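PDB 6FTH: extracellular solute-binding protein, family 1 from Bifidobacterium longum subsp. infantis, which probably captures human milk oligosaccharides outside the cell and delivers them to an ABC transporter for import. Local coordinates for residues A[123-128]-A[450-455]; A[128-131]-A[136-139]; A[269-274]-A[480-485]; A[302-305]-A[310-313]. One frame throughout, in Å; residues are numbered along the deposited sequence.

Contact 1 of 4, residues A[123-128]-A[450-455]; sequences KPDAQK and PDYVNP
Lys-128 runs alongside the ring of Tyr-452, both side chains extending in the same direction, and this pair accounts for most of the surface buried between residues 123-128 and 450-455. The lysine chain is stretched out beyond CG, and its CD sits almost exactly over the middle of the phenol, 3.8 Å from the ring centroid and 7° off the normal, a CH-pi contact. Nearer the root, Lys-128 CB meets Tyr-452 CG at 3.7 Å, while the tyrosine CB approaches the lysine carbonyl O at 3.4 Å. A lysine suits the place because its methylenes can cover an aromatic face while the ammonium group travels on to water. Tyr-452 OH lies 2.6 Å from a water molecule that also receives a weak bond from Lys-128 NZ.

On the opposite face of the phenol lies CB of Pro-450, offset toward the rim. Tyr-452 is the third residue of a type I turn from Pro-450 to Val-453, and its CG stands between the backbone N and the carbonyl carbon (chi1 47°), which brings the ring in between the proline and the lysine. Asp-125, one helical turn before Lys-128, adds a lesser touch: its CG comes within 4.1 Å of Tyr-452 CE2, with carboxylate and ring planes 58° apart.

The loop between helices 436-439 and 457-484 is thus laid against helix 124-130. Tyr-452 also touches Tyr-517 of helix 503-518, while Ala-126 points away from the loop and touches Phe-119 of helix 114-122 and Phe-336 of strand 336-337.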
loop_
_atom_site.group_PDB
_atom_site.type_symbol
_atom_site.label_atom_id
_atom_site.label_comp_id
_atom_site.label_asym_id
_atom_site.label_seq_id
_atom_site.Cartn_x
_atom_site.Cartn_y
_atom_site.Cartn_z
ATOM N N LYS A 123 9.373 -5.575 16.318
ATOM C CA LYS A 123 9.311 -5.092 14.939
ATOM C C LYS A 123 10.130 -3.810 14.792
ATOM O O LYS A 123 9.578 -2.720 14.597
ATOM C CB LYS A 123 7.853 -4.875 14.540
ATOM C CG LYS A 123 7.054 -6.186 14.620
ATOM C CD LYS A 123 5.599 -6.039 14.222
ATOM C CE LYS A 123 4.904 -7.402 14.247
ATOM N NZ LYS A 123 5.345 -8.254 13.120
ATOM N N PRO A 124 11.464 -3.915 14.832
ATOM C CA PRO A 124 12.305 -2.706 14.801
ATOM C C PRO A 124 12.113 -1.820 13.582
ATOM O O PRO A 124 12.336 -0.604 13.677
ATOM C CB PRO A 124 13.731 -3.270 14.870
ATOM C CG PRO A 124 13.614 -4.715 14.495
ATOM C CD PRO A 124 12.259 -5.142 14.968
ATOM N N ASP A 125 11.711 -2.375 12.436
ATOM C CA ASP A 125 11.551 -1.568 11.240
ATOM C C ASP A 125 10.328 -0.680 11.338
ATOM O O ASP A 125 10.219 0.291 10.581
ATOM C CB ASP A 125 11.444 -2.450 9.989
ATOM C CG ASP A 125 12.798 -2.891 9.460
ATOM O OD1 ASP A 125 13.825 -2.591 10.107
ATOM O OD2 ASP A 125 12.829 -3.532 8.391
ATOM N N ALA A 126 9.392 -1.016 12.231
ATOM C CA ALA A 126 8.260 -0.126 12.461
ATOM C C ALA A 126 8.725 1.151 13.136
ATOM O O ALA A 126 8.300 2.248 12.758
ATOM C CB ALA A 126 7.187 -0.827 13.302
ATOM N N GLN A 127 9.625 1.037 14.111
ATOM C CA GLN A 127 10.165 2.236 14.742
ATOM C C GLN A 127 10.915 3.089 13.728
ATOM O O GLN A 127 10.791 4.316 13.721
ATOM C CB GLN A 127 11.079 1.856 15.899
ATOM C CG GLN A 127 11.703 3.050 16.576
ATOM C CD GLN A 127 12.435 2.687 17.860
ATOM O OE1 GLN A 127 12.844 1.539 18.058
ATOM N NE2 GLN A 127 12.612 3.671 18.732
ATOM N N LYS A 128 11.693 2.455 12.850
ATOM C CA LYS A 128 12.405 3.230 11.835
ATOM C C LYS A 128 11.448 4.007 10.941
ATOM O O LYS A 128 11.781 5.099 10.469
ATOM C CB LYS A 128 13.227 2.296 10.960
ATOM C CG LYS A 128 14.369 1.634 11.697
ATOM C CD LYS A 128 15.259 0.888 10.721
ATOM C CE LYS A 128 16.479 0.328 11.405
ATOM N NZ LYS A 128 17.309 -0.390 10.394
ATOM N N PRO A 450 14.413 1.295 1.281
ATOM C CA PRO A 450 13.518 0.899 2.378
ATOM C C PRO A 450 12.452 1.936 2.683
ATOM O O PRO A 450 12.633 3.154 2.503
ATOM C CB PRO A 450 14.471 0.687 3.566
ATOM C CG PRO A 450 15.757 0.286 2.924
ATOM C CD PRO A 450 15.827 1.167 1.680
ATOM N N ASP A 451 11.313 1.422 3.154
ATOM C CA ASP A 451 10.155 2.254 3.387
ATOM C C ASP A 451 10.432 3.355 4.407
ATOM O O ASP A 451 9.734 4.375 4.397
ATOM C CB ASP A 451 9.018 1.363 3.887
ATOM C CG ASP A 451 8.634 0.277 2.903
ATOM O OD1 ASP A 451 8.974 0.407 1.708
ATOM O OD2 ASP A 451 7.967 -0.713 3.333
ATOM N N TYR A 452 11.418 3.175 5.278
ATOM C CA TYR A 452 11.724 4.128 6.338
ATOM C C TYR A 452 12.667 5.257 5.907
ATOM O O TYR A 452 12.992 6.116 6.733
ATOM C CB TYR A 452 12.295 3.396 7.554
ATOM C CG TYR A 452 13.391 2.385 7.285
ATOM C CD1 TYR A 452 14.698 2.799 7.071
ATOM C CD2 TYR A 452 13.130 1.025 7.287
ATOM C CE1 TYR A 452 15.695 1.907 6.849
ATOM C CE2 TYR A 452 14.143 0.110 7.050
ATOM C CZ TYR A 452 15.424 0.557 6.841
ATOM O OH TYR A 452 16.465 -0.329 6.589
ATOM N N VAL A 453 13.123 5.282 4.658
ATOM C CA VAL A 453 14.021 6.346 4.205
ATOM C C VAL A 453 13.193 7.616 4.063
ATOM O O VAL A 453 12.388 7.727 3.139
ATOM C CB VAL A 453 14.699 5.978 2.879
ATOM C CG1 VAL A 453 15.607 7.121 2.395
ATOM C CG2 VAL A 453 15.522 4.717 3.038
ATOM N N ASN A 454 13.388 8.558 4.987
ATOM C CA ASN A 454 12.545 9.750 5.133
ATOM C C ASN A 454 13.396 11.001 4.893
ATOM O O ASN A 454 14.146 11.399 5.797
ATOM C CB ASN A 454 11.990 9.796 6.569
ATOM C CG ASN A 454 11.209 8.527 6.984
ATOM O OD1 ASN A 454 11.408 7.966 8.088
ATOM N ND2 ASN A 454 10.297 8.103 6.131
ATOM N N PRO A 455 13.312 11.655 3.723
ATOM C CA PRO A 455 14.057 12.916 3.527
ATOM C C PRO A 455 13.577 13.993 4.480
ATOM O O PRO A 455 12.409 14.030 4.868
ATOM C CB PRO A 455 13.734 13.297 2.083
ATOM C CG PRO A 455 13.364 12.006 1.416
ATOM C CD PRO A 455 12.634 11.255 2.481
HETATM O O HOH W 1 18.900 0.120 7.401
#

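Contact 2 of 4, residues A[128-131]-A[136-139]; sequences KLTT and HMYA
A hydroxyl-to-carbonyl hydrogen bond and a bridging water join Thr-130 to Tyr-138 and Ala-139 in a local contact, where the chain leaves helix 124-130, makes a short connection and runs back beside Thr-130 and Thr-131 toward strand 140-143. Thr-130 OG1 donates to the carbonyl O of Ala-139 at 2.8 Å; the donor is tilted 28° from the carbonyl plane, and the C=O...OG1 angle is 150°. The threonine can reach it because OG1 stands between its own backbone N and carbonyl carbon (chi1 64°). Its CG2 lies beside the backbone N, with the alanine CB near this methyl while the alanine backbone O takes the bond.

The carbonyl O of Thr-130 accepts a hydrogen bond from a water at 2.7 Å, and that water in turn accepts the backbone N-H of Tyr-138. Two CA-H...O contacts run between the backbones: Met-137 CA to the O of Thr-130, and Thr-131 CA to the O of His-136 at 3.3 Å. Met-137 crosses Thr-130 obliquely, its CG and SD both 3.4 Å from the threonine OG1; the bend at chi3 affects only the terminal methyl. Thr-131 OG1 lies 3.7 Å from Met-137 CB, but its hydrogen-bond partner is the carbonyl O of Gln-127, back in the helix.

Threonine thus pairs a polar arm with a methyl group in this partly buried place. Residues 136-139 form no regular strand, and a side-chain hydroxyl and one water serve the O of Ala-139, the N-H of Tyr-138 and the O of Thr-130.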
loop_
_atom_site.group_PDB
_atom_site.type_symbol
_atom_site.label_atom_id
_atom_site.label_comp_id
_atom_site.label_asym_id
_atom_site.label_seq_id
_atom_site.Cartn_x
_atom_site.Cartn_y
_atom_site.Cartn_z
ATOM N N LYS A 128 11.693 2.455 12.850
ATOM C CA LYS A 128 12.405 3.230 11.835
ATOM C C LYS A 128 11.448 4.007 10.941
ATOM O O LYS A 128 11.781 5.099 10.469
ATOM C CB LYS A 128 13.227 2.296 10.960
ATOM C CG LYS A 128 14.369 1.634 11.697
ATOM C CD LYS A 128 15.259 0.888 10.721
ATOM C CE LYS A 128 16.479 0.328 11.405
ATOM N NZ LYS A 128 17.309 -0.390 10.394
ATOM N N LEU A 129 10.275 3.447 10.676
ATOM C CA LEU A 129 9.346 4.065 9.747
ATOM C C LEU A 129 8.965 5.471 10.171
ATOM O O LEU A 129 8.700 6.317 9.308
ATOM C CB LEU A 129 8.099 3.190 9.633
ATOM C CG LEU A 129 7.109 3.506 8.518
ATOM C CD1 LEU A 129 7.748 3.320 7.133
ATOM C CD2 LEU A 129 5.856 2.619 8.666
ATOM N N THR A 130 8.909 5.747 11.478
ATOM C CA THR A 130 8.472 7.063 11.949
ATOM C C THR A 130 9.557 7.848 12.675
ATOM O O THR A 130 9.251 8.893 13.262
ATOM C CB THR A 130 7.230 6.936 12.836
ATOM O OG1 THR A 130 7.572 6.193 14.008
ATOM C CG2 THR A 130 6.097 6.262 12.065
ATOM N N THR A 131 10.801 7.384 12.653
ATOM C CA THR A 131 11.889 8.007 13.394
ATOM C C THR A 131 12.897 8.581 12.411
ATOM O O THR A 131 13.383 7.861 11.530
ATOM C CB THR A 131 12.597 6.980 14.277
ATOM O OG1 THR A 131 11.688 6.455 15.248
ATOM C CG2 THR A 131 13.760 7.636 15.000
ATOM N N HIS A 136 14.251 11.800 16.349
ATOM C CA HIS A 136 12.936 12.263 16.763
ATOM C C HIS A 136 11.854 11.389 16.140
ATOM O O HIS A 136 11.998 10.879 15.029
ATOM C CB HIS A 136 12.700 13.715 16.346
ATOM C CG HIS A 136 13.751 14.659 16.833
ATOM N ND1 HIS A 136 14.500 14.416 17.966
ATOM C CD2 HIS A 136 14.199 15.833 16.330
ATOM C CE1 HIS A 136 15.361 15.403 18.142
ATOM N NE2 HIS A 136 15.195 16.279 17.167
ATOM N N MET A 137 10.772 11.199 16.887
ATOM C CA MET A 137 9.622 10.437 16.416
ATOM C C MET A 137 8.369 11.186 16.838
ATOM O O MET A 137 8.047 11.241 18.034
ATOM C CB MET A 137 9.621 9.027 16.993
ATOM C CG MET A 137 8.401 8.218 16.612
ATOM S SD MET A 137 8.479 6.548 17.299
ATOM C CE MET A 137 8.355 6.883 19.077
ATOM N N TYR A 138 7.646 11.716 15.866
ATOM C CA TYR A 138 6.436 12.489 16.131
ATOM C C TYR A 138 5.158 11.729 15.810
ATOM O O TYR A 138 4.055 12.265 16.018
ATOM C CB TYR A 138 6.457 13.801 15.338
ATOM C CG TYR A 138 7.664 14.632 15.666
ATOM C CD1 TYR A 138 7.744 15.315 16.867
ATOM C CD2 TYR A 138 8.730 14.718 14.779
ATOM C CE1 TYR A 138 8.852 16.066 17.191
ATOM C CE2 TYR A 138 9.852 15.482 15.090
ATOM C CZ TYR A 138 9.900 16.148 16.301
ATOM O OH TYR A 138 11.002 16.902 16.628
ATOM N N ALA A 139 5.276 10.509 15.306
ATOM C CA ALA A 139 4.130 9.686 14.966
ATOM C C ALA A 139 4.457 8.258 15.351
ATOM O O ALA A 139 5.617 7.838 15.270
ATOM C CB ALA A 139 3.840 9.729 13.466
HETATM O O HOH W 2 8.101 11.372 13.149
#

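Contact 3 of 4, residues A[269-274]-A[480-485]; sequences ADWATK and TWMSKG
Ser-483 OG is a meeting point for several polar groups. The indole NE1 of Trp-271 donates to it at 3.0 Å, with a bent N-H...O angle of 138° and the oxygen 28° out of the ring plane. A water that donates to the carbonyl O of Ala-269 lies at a weak 3.2 Å from Ser-483 OG, and the hydroxyl also has a weak bond to the carbonyl O of Ala-479, one turn back in its own helix. Serine suits this helix face, being short enough to let the indole edge come close.

The same indole is covered on one face by Met-482, in a Met-aromatic contact near the end of the long helix 457-484, which the loop between helices 249-263 and 276-284 meets here. Met-482 CE lies 3.5 Å from Trp-271 CH2 and makes a CH-pi contact over the face of the six-membered ring, whereas SD stands obliquely at 4.6 Å from that ring's centroid. The bend at the last torsion of the methionine (chi3 67°) turns the methyl over the ring. On the opposite indole face sits CB of Ala-272. A leucine in place of Trp-271 would probably leave Ser-483 OG without its N-H donor and the methyl of Met-482 without an aromatic surface to lie on. Ile-262 of helix 249-263 and Leu-204 also touch the indole, while Ile-255 and Tyr-258 touch Met-482.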
loop_
_atom_site.group_PDB
_atom_site.type_symbol
_atom_site.label_atom_id
_atom_site.label_comp_id
_atom_site.label_asym_id
_atom_site.label_seq_id
_atom_site.Cartn_x
_atom_site.Cartn_y
_atom_site.Cartn_z
ATOM N N ALA A 269 -8.508 -0.683 -25.864
ATOM C CA ALA A 269 -7.981 0.516 -26.505
ATOM C C ALA A 269 -8.200 1.764 -25.658
ATOM O O ALA A 269 -7.406 2.704 -25.738
ATOM C CB ALA A 269 -8.629 0.695 -27.881
ATOM N N ASP A 270 -9.248 1.797 -24.830
ATOM C CA ASP A 270 -9.528 2.953 -23.985
ATOM C C ASP A 270 -9.020 2.780 -22.557
ATOM O O ASP A 270 -9.519 3.436 -21.637
ATOM C CB ASP A 270 -11.024 3.287 -24.010
ATOM C CG ASP A 270 -11.889 2.192 -23.450
ATOM O OD1 ASP A 270 -11.422 1.044 -23.351
ATOM O OD2 ASP A 270 -13.070 2.481 -23.124
ATOM N N TRP A 271 -8.014 1.923 -22.359
ATOM C CA TRP A 271 -7.498 1.675 -21.009
ATOM C C TRP A 271 -7.098 2.973 -20.315
ATOM O O TRP A 271 -7.229 3.094 -19.093
ATOM C CB TRP A 271 -6.269 0.748 -21.081
ATOM C CG TRP A 271 -5.113 1.464 -21.660
ATOM C CD1 TRP A 271 -4.858 1.663 -22.978
ATOM C CD2 TRP A 271 -4.078 2.153 -20.940
ATOM N NE1 TRP A 271 -3.738 2.444 -23.136
ATOM C CE2 TRP A 271 -3.241 2.757 -21.898
ATOM C CE3 TRP A 271 -3.792 2.331 -19.585
ATOM C CZ2 TRP A 271 -2.124 3.515 -21.537
ATOM C CZ3 TRP A 271 -2.672 3.089 -19.233
ATOM C CH2 TRP A 271 -1.871 3.666 -20.194
ATOM N N ALA A 272 -6.609 3.957 -21.074
ATOM C CA ALA A 272 -6.029 5.153 -20.474
ATOM C C ALA A 272 -7.063 6.109 -19.901
ATOM O O ALA A 272 -6.690 7.009 -19.133
ATOM C CB ALA A 272 -5.186 5.906 -21.511
ATOM N N THR A 273 -8.339 5.949 -20.249
ATOM C CA THR A 273 -9.383 6.840 -19.766
ATOM C C THR A 273 -10.400 6.156 -18.871
ATOM O O THR A 273 -11.240 6.848 -18.281
ATOM C CB THR A 273 -10.108 7.534 -20.939
ATOM O OG1 THR A 273 -10.568 6.565 -21.891
ATOM C CG2 THR A 273 -9.177 8.524 -21.626
ATOM N N LYS A 274 -10.330 4.836 -18.729
ATOM C CA LYS A 274 -11.275 4.104 -17.896
ATOM C C LYS A 274 -11.014 4.422 -16.428
ATOM O O LYS A 274 -9.866 4.459 -15.987
ATOM C CB LYS A 274 -11.078 2.598 -18.118
ATOM C CG LYS A 274 -11.504 2.089 -19.486
ATOM C CD LYS A 274 -12.914 1.468 -19.445
ATOM C CE LYS A 274 -12.915 0.083 -18.791
ATOM N NZ LYS A 274 -12.212 -0.941 -19.638
ATOM N N THR A 480 0.504 8.180 -23.893
ATOM C CA THR A 480 0.482 8.359 -25.346
ATOM C C THR A 480 1.309 7.288 -26.045
ATOM O O THR A 480 0.870 6.682 -27.028
ATOM C CB THR A 480 0.990 9.764 -25.693
ATOM O OG1 THR A 480 0.086 10.726 -25.130
ATOM C CG2 THR A 480 1.095 9.946 -27.205
ATOM N N TRP A 481 2.515 7.016 -25.533
ATOM C CA TRP A 481 3.376 6.035 -26.166
ATOM C C TRP A 481 2.802 4.626 -26.058
ATOM O O TRP A 481 2.983 3.809 -26.969
ATOM C CB TRP A 481 4.747 6.052 -25.501
ATOM C CG TRP A 481 5.573 7.257 -25.789
ATOM C CD1 TRP A 481 5.507 8.070 -26.887
ATOM C CD2 TRP A 481 6.611 7.783 -24.955
ATOM N NE1 TRP A 481 6.459 9.067 -26.787
ATOM C CE2 TRP A 481 7.147 8.908 -25.609
ATOM C CE3 TRP A 481 7.149 7.398 -23.720
ATOM C CZ2 TRP A 481 8.191 9.660 -25.070
ATOM C CZ3 TRP A 481 8.200 8.154 -23.176
ATOM C CH2 TRP A 481 8.702 9.272 -23.852
ATOM N N MET A 482 2.137 4.311 -24.946
ATOM C CA MET A 482 1.515 2.999 -24.818
ATOM C C MET A 482 0.373 2.833 -25.817
ATOM O O MET A 482 0.235 1.775 -26.452
ATOM C CB MET A 482 1.013 2.819 -23.381
ATOM C CG MET A 482 2.139 2.511 -22.363
ATOM S SD MET A 482 1.588 2.564 -20.655
ATOM C CE MET A 482 0.459 1.139 -20.620
ATOM N N SER A 483 -0.441 3.875 -25.979
ATOM C CA SER A 483 -1.619 3.787 -26.839
ATOM C C SER A 483 -1.264 3.954 -28.308
ATOM O O SER A 483 -1.767 3.208 -29.159
ATOM C CB SER A 483 -2.627 4.848 -26.435
ATOM O OG SER A 483 -3.193 4.552 -25.170
ATOM N N LYS A 484 -0.413 4.932 -28.633
ATOM C CA LYS A 484 -0.241 5.349 -30.018
ATOM C C LYS A 484 1.153 5.119 -30.585
ATOM O O LYS A 484 1.361 5.363 -31.781
ATOM C CB LYS A 484 -0.618 6.830 -30.169
ATOM C CG LYS A 484 -2.041 7.158 -29.761
ATOM C CD LYS A 484 -2.217 8.660 -29.567
ATOM C CE LYS A 484 -3.632 9.025 -29.140
ATOM N NZ LYS A 484 -4.645 8.703 -30.189
ATOM N N GLY A 485 2.116 4.672 -29.781
ATOM C CA GLY A 485 3.477 4.533 -30.255
ATOM C C GLY A 485 4.242 5.849 -30.193
ATOM O O GLY A 485 3.785 6.850 -29.635
HETATM O O HOH W 3 -5.206 2.793 -26.896
#

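Contact 4 of 4, residues A[302-305]-A[310-313]; sequences ASFG and QYIP
A short helix-to-strand connection next to a mixed beta-sheet is closed here by a face-to-face aromatic stack. Helix 300-304 ends at Phe-304, the chain breaks out through Gly-305 with positive phi, and it returns as strand 311-313, an outermost strand of the sheet that pairs antiparallel with strand 154-158. The ring of Phe-304 lies flat over that of Tyr-311, the planes only 7° apart and the centroids 3.6 Å from each other. The displacement is small, so nearly every ring atom of one meets the other: Phe-304 CZ lies 3.4 Å from Tyr-311 CD2, and Phe-304 CE2 is 3.5 Å from Tyr-311 CG.

The two side chains enter from different directions, crossing at about a right angle. In both, CG stands anti to the carbonyl carbon (chi1 -54° in Phe-304, -69° in Tyr-311), which brings each ring in between helix and strand. Ser-303 CB covers the other face of the phenylalanine ring, offset toward its rim. Phenylalanine suits the buried helix end because it offers two wholly apolar faces, and tyrosine suits the strand because it can stack and still carry a hydroxyl to a partner beyond. A valine in place of Phe-304 would probably uncover much of the tyrosine face and let that ring turn more freely about its CB-CG bond.

The far end of Tyr-311 is fixed separately: its OH is hydrogen-bonded to the carbonyl O of Thr-292, in strand 292-297 on the far side of strand 154-158, with a weaker bond to Asn-158 ND2.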
loop_
_atom_site.group_PDB
_atom_site.type_symbol
_atom_site.label_atom_id
_atom_site.label_comp_id
_atom_site.label_asym_id
_atom_site.label_seq_id
_atom_site.Cartn_x
_atom_site.Cartn_y
_atom_site.Cartn_z
ATOM N N ALA A 302 -10.810 -10.118 -3.927
ATOM C CA ALA A 302 -11.069 -8.701 -4.125
ATOM C C ALA A 302 -11.205 -8.368 -5.604
ATOM O O ALA A 302 -12.014 -7.516 -5.981
ATOM C CB ALA A 302 -9.948 -7.863 -3.512
ATOM N N SER A 303 -10.398 -9.011 -6.456
ATOM C CA SER A 303 -10.417 -8.709 -7.887
ATOM C C SER A 303 -11.606 -9.348 -8.607
ATOM O O SER A 303 -12.151 -8.758 -9.550
ATOM C CB SER A 303 -9.122 -9.193 -8.537
ATOM O OG SER A 303 -8.077 -8.262 -8.285
ATOM N N PHE A 304 -11.996 -10.555 -8.211
ATOM C CA PHE A 304 -12.874 -11.383 -9.033
ATOM C C PHE A 304 -14.119 -11.904 -8.329
ATOM O O PHE A 304 -14.968 -12.501 -9.008
ATOM C CB PHE A 304 -12.092 -12.575 -9.603
ATOM C CG PHE A 304 -10.835 -12.173 -10.343
ATOM C CD1 PHE A 304 -10.906 -11.475 -11.538
ATOM C CD2 PHE A 304 -9.597 -12.492 -9.824
ATOM C CE1 PHE A 304 -9.738 -11.101 -12.202
ATOM C CE2 PHE A 304 -8.438 -12.115 -10.473
ATOM C CZ PHE A 304 -8.507 -11.432 -11.653
ATOM N N GLY A 305 -14.243 -11.739 -7.019
ATOM C CA GLY A 305 -15.470 -12.149 -6.350
ATOM C C GLY A 305 -15.773 -13.619 -6.564
ATOM O O GLY A 305 -14.910 -14.491 -6.423
ATOM N N GLN A 310 -11.353 -19.391 -10.538
ATOM C CA GLN A 310 -10.722 -19.542 -11.850
ATOM C C GLN A 310 -9.333 -18.915 -11.909
ATOM O O GLN A 310 -8.630 -19.128 -12.899
ATOM C CB GLN A 310 -11.568 -18.904 -12.961
ATOM C CG GLN A 310 -13.004 -19.423 -13.046
ATOM C CD GLN A 310 -13.778 -18.901 -14.255
ATOM O OE1 GLN A 310 -13.210 -18.620 -15.321
ATOM N NE2 GLN A 310 -15.095 -18.774 -14.095
ATOM N N TYR A 311 -8.928 -18.159 -10.889
ATOM C CA TYR A 311 -7.757 -17.290 -10.992
ATOM C C TYR A 311 -6.685 -17.691 -9.997
ATOM O O TYR A 311 -6.983 -18.053 -8.848
ATOM C CB TYR A 311 -8.132 -15.817 -10.791
ATOM C CG TYR A 311 -8.944 -15.266 -11.929
ATOM C CD1 TYR A 311 -10.324 -15.437 -11.967
ATOM C CD2 TYR A 311 -8.339 -14.607 -12.981
ATOM C CE1 TYR A 311 -11.074 -14.933 -13.014
ATOM C CE2 TYR A 311 -9.078 -14.082 -14.028
ATOM C CZ TYR A 311 -10.454 -14.271 -14.053
ATOM O OH TYR A 311 -11.205 -13.782 -15.109
ATOM N N ILE A 312 -5.430 -17.590 -10.444
ATOM C CA ILE A 312 -4.281 -17.806 -9.575
ATOM C C ILE A 312 -3.314 -16.635 -9.685
ATOM O O ILE A 312 -3.258 -15.948 -10.726
ATOM C CB ILE A 312 -3.549 -19.116 -9.899
ATOM C CG1 ILE A 312 -2.907 -19.058 -11.294
ATOM C CG2 ILE A 312 -4.532 -20.295 -9.789
ATOM C CD1 ILE A 312 -2.043 -20.263 -11.651
ATOM N N PRO A 313 -2.516 -16.388 -8.647
ATOM C CA PRO A 313 -1.412 -15.434 -8.767
ATOM C C PRO A 313 -0.259 -16.158 -9.427
ATOM O O PRO A 313 0.045 -17.304 -9.077
ATOM C CB PRO A 313 -1.069 -15.110 -7.303
ATOM C CG PRO A 313 -1.984 -16.015 -6.432
ATOM C CD PRO A 313 -2.504 -17.070 -7.348
#

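From the N terminus, helix 124-130 opens contacts 1 and 2 together, and the two share Lys-128. Contact 2 closes first, after only a few residues, bringing the chain back before strand 140-143. Contact 1 stays open for more than 300 residues until 450-455 returns to the same helix; the centres of contacts 1 and 2 are about 8 Å apart. Contact 3 opens at 269-274 inside that span and closes at 480-485 beyond it, crossing contact 1 and tying the loop after helix 249-263 to the end of helix 457-484. Contact 4, a short connection at the edge of a sheet, is nested within both. Contacts 3 and 4 lie across the chain's centre from contacts 1 and 2.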